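Local coordinates for spindle pole body-associated protein VIK1 (Saccharomyces cerevisiae, PDB 2O0A) that recruits the minus end-directed kinesin Kar3 to microtubules as its partner in a heterodimer that cross-links anti-parallel microtubules, at residues C28-M33 with L268-S273. Numbering follows the deposited sequence.
With EDO (1,2-ethanediol), chain B.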
loop_
_atom_site.group_PDB
_atom_site.type_symbol
_atom_site.label_atom_id
_atom_site.label_comp_id
_atom_site.label_asym_id
_atom_site.label_seq_id
_atom_site.Cartn_x
_atom_site.Cartn_y
_atom_site.Cartn_z
ATOM N N CYS A 28 -8.087 5.919 0.647
ATOM C CA CYS A 28 -8.240 5.116 -0.568
ATOM C C CYS A 28 -7.902 5.985 -1.772
ATOM O O CYS A 28 -8.561 6.993 -2.054
ATOM C CB CYS A 28 -9.645 4.537 -0.662
ATOM S SG CYS A 28 -9.869 3.362 -2.005
ATOM N N TYR A 29 -6.818 5.615 -2.446
ATOM C CA TYR A 29 -6.279 6.383 -3.548
ATOM C C TYR A 29 -6.311 5.557 -4.806
ATOM O O TYR A 29 -6.075 4.361 -4.741
ATOM C CB TYR A 29 -4.827 6.740 -3.231
ATOM C CG TYR A 29 -4.708 7.813 -2.168
ATOM C CD1 TYR A 29 -4.359 9.104 -2.529
ATOM C CD2 TYR A 29 -4.938 7.534 -0.804
ATOM C CE1 TYR A 29 -4.237 10.110 -1.571
ATOM C CE2 TYR A 29 -4.819 8.537 0.161
ATOM C CZ TYR A 29 -4.472 9.806 -0.235
ATOM O OH TYR A 29 -4.346 10.811 0.705
ATOM N N ALA A 30 -6.612 6.188 -5.942
ATOM C CA ALA A 30 -6.561 5.499 -7.232
ATOM C C ALA A 30 -5.329 5.956 -7.986
ATOM O O ALA A 30 -5.098 7.159 -8.133
ATOM C CB ALA A 30 -7.823 5.806 -8.049
ATOM N N TYR A 31 -4.529 5.006 -8.456
ATOM C CA TYR A 31 -3.328 5.301 -9.215
ATOM C C TYR A 31 -3.596 4.716 -10.597
ATOM O O TYR A 31 -3.641 3.499 -10.762
ATOM C CB TYR A 31 -2.148 4.627 -8.511
ATOM C CG TYR A 31 -0.754 5.027 -8.931
ATOM C CD1 TYR A 31 -0.502 6.176 -9.695
ATOM C CD2 TYR A 31 0.339 4.278 -8.505
ATOM C CE1 TYR A 31 0.800 6.526 -10.052
ATOM C CE2 TYR A 31 1.627 4.622 -8.840
ATOM C CZ TYR A 31 1.860 5.749 -9.608
ATOM O OH TYR A 31 3.166 6.040 -9.936
ATOM N N VAL A 32 -3.788 5.582 -11.584
ATOM C CA VAL A 32 -4.482 5.153 -12.805
ATOM C C VAL A 32 -3.640 5.310 -14.060
ATOM O O VAL A 32 -2.893 6.288 -14.186
ATOM C CB VAL A 32 -5.843 5.898 -12.980
ATOM C CG1 VAL A 32 -6.742 5.734 -11.752
ATOM C CG2 VAL A 32 -5.639 7.371 -13.340
ATOM N N MET A 33 -3.759 4.349 -14.979
ATOM C CA MET A 33 -3.158 4.460 -16.306
ATOM C C MET A 33 -4.271 4.761 -17.319
ATOM O O MET A 33 -4.813 3.839 -17.930
ATOM C CB MET A 33 -2.401 3.182 -16.680
ATOM C CG MET A 33 -1.085 3.049 -15.963
ATOM S SD MET A 33 0.153 4.114 -16.707
ATOM C CE MET A 33 1.155 2.897 -17.552
ATOM N N LEU A 268 -5.333 1.654 -5.074
ATOM C CA LEU A 268 -5.947 0.855 -6.135
ATOM C C LEU A 268 -5.286 1.199 -7.450
ATOM O O LEU A 268 -5.380 2.322 -7.925
ATOM C CB LEU A 268 -7.468 1.056 -6.176
ATOM C CG LEU A 268 -8.181 0.146 -5.156
ATOM C CD1 LEU A 268 -7.857 0.511 -3.707
ATOM C CD2 LEU A 268 -9.673 0.195 -5.355
ATOM N N ASN A 269 -4.581 0.228 -8.013
ATOM C CA ASN A 269 -3.839 0.445 -9.253
ATOM C C ASN A 269 -4.703 0.039 -10.428
ATOM O O ASN A 269 -4.946 -1.153 -10.641
ATOM C CB ASN A 269 -2.519 -0.335 -9.242
ATOM C CG ASN A 269 -1.591 0.129 -8.142
ATOM O OD1 ASN A 269 -0.911 1.158 -8.271
ATOM N ND2 ASN A 269 -1.549 -0.629 -7.038
ATOM N N LEU A 270 -5.157 1.033 -11.187
ATOM C CA LEU A 270 -6.133 0.804 -12.249
ATOM C C LEU A 270 -5.450 0.950 -13.597
ATOM O O LEU A 270 -5.115 2.049 -14.025
ATOM C CB LEU A 270 -7.318 1.771 -12.116
ATOM C CG LEU A 270 -8.037 1.930 -10.768
ATOM C CD1 LEU A 270 -9.192 2.902 -10.924
ATOM C CD2 LEU A 270 -8.529 0.588 -10.186
ATOM N N ASN A 271 -5.227 -0.178 -14.260
ATOM C CA ASN A 271 -4.507 -0.175 -15.523
ATOM C C ASN A 271 -5.031 -1.256 -16.445
ATOM O O ASN A 271 -4.353 -1.667 -17.379
ATOM C CB ASN A 271 -3.013 -0.391 -15.261
ATOM C CG ASN A 271 -2.697 -1.815 -14.842
ATOM O OD1 ASN A 271 -3.561 -2.533 -14.322
ATOM N ND2 ASN A 271 -1.461 -2.242 -15.084
ATOM N N ASP A 272 -6.249 -1.703 -16.167
ATOM C CA ASP A 272 -6.778 -2.941 -16.719
ATOM C C ASP A 272 -8.277 -2.769 -16.961
ATOM O O ASP A 272 -9.085 -2.850 -16.034
ATOM C CB ASP A 272 -6.517 -4.039 -15.686
ATOM C CG ASP A 272 -6.841 -5.423 -16.183
ATOM O OD1 ASP A 272 -7.030 -5.624 -17.405
ATOM O OD2 ASP A 272 -6.890 -6.326 -15.320
ATOM N N SER A 273 -8.662 -2.544 -18.214
ATOM C CA SER A 273 -10.067 -2.298 -18.510
ATOM C C SER A 273 -11.037 -3.391 -18.052
ATOM O O SER A 273 -12.102 -3.092 -17.526
ATOM C CB SER A 273 -10.254 -2.009 -19.995
ATOM O OG SER A 273 -9.683 -0.755 -20.297
HETATM C C1 EDO B . -0.519 2.383 -11.487
HETATM O O1 EDO B . 0.515 1.633 -10.851
HETATM C C2 EDO B . -1.202 1.493 -12.531
HETATM O O2 EDO B . -0.289 0.451 -12.924
#
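The Tyr-31 ring meets the Asn-269 amide at a slant, their planes 55° apart. Strands 28-32 and 268-270, which carry them, run parallel, side by side, in the central sheet of the kinesin-like motor domain, which in Vik1 lacks a nucleotide-binding site. Asn-269 OD1 lies 3.4 Å from Tyr-31 CD2, oblique to the ring. C1 of a 1,2-ethanediol, probably from the crystallisation liquor, sits 3.6 Å above one face of this ring, toward the rim. The rings of His-67 and Phe-75 also meet Tyr-31. The diol O1 donates a hydrogen bond of 3.0 Å to Asn-269 OD1. Asn-269 ND2 is hydrogen-bonded to Leu-99 O on the adjoining strand 94-99, and Tyr-31 OH to Val-70 O.

Alternate residues, Tyr-29, Tyr-31 and Met-33, bond to Leu-268 and Leu-270. Tyr-29 O accepts from Leu-268 N, and Tyr-31 N donates to Leu-268 O. Leu-270 N donates to Tyr-31 O, and Met-33 N donates to Leu-270 O.

The sheet face away from Tyr-31 and Asn-269 carries Ala-30, Val-32, Leu-268 and Leu-270. Helix 276-289 packs on both leucines. Cys-28 SG, anti to its own N (chi1 -172°), reaches Leu-268 CD1 at 3.9 Å. Val-32 and Leu-270 run side by side, with Val-32 CG1 3.8 Å from Leu-270 CD1.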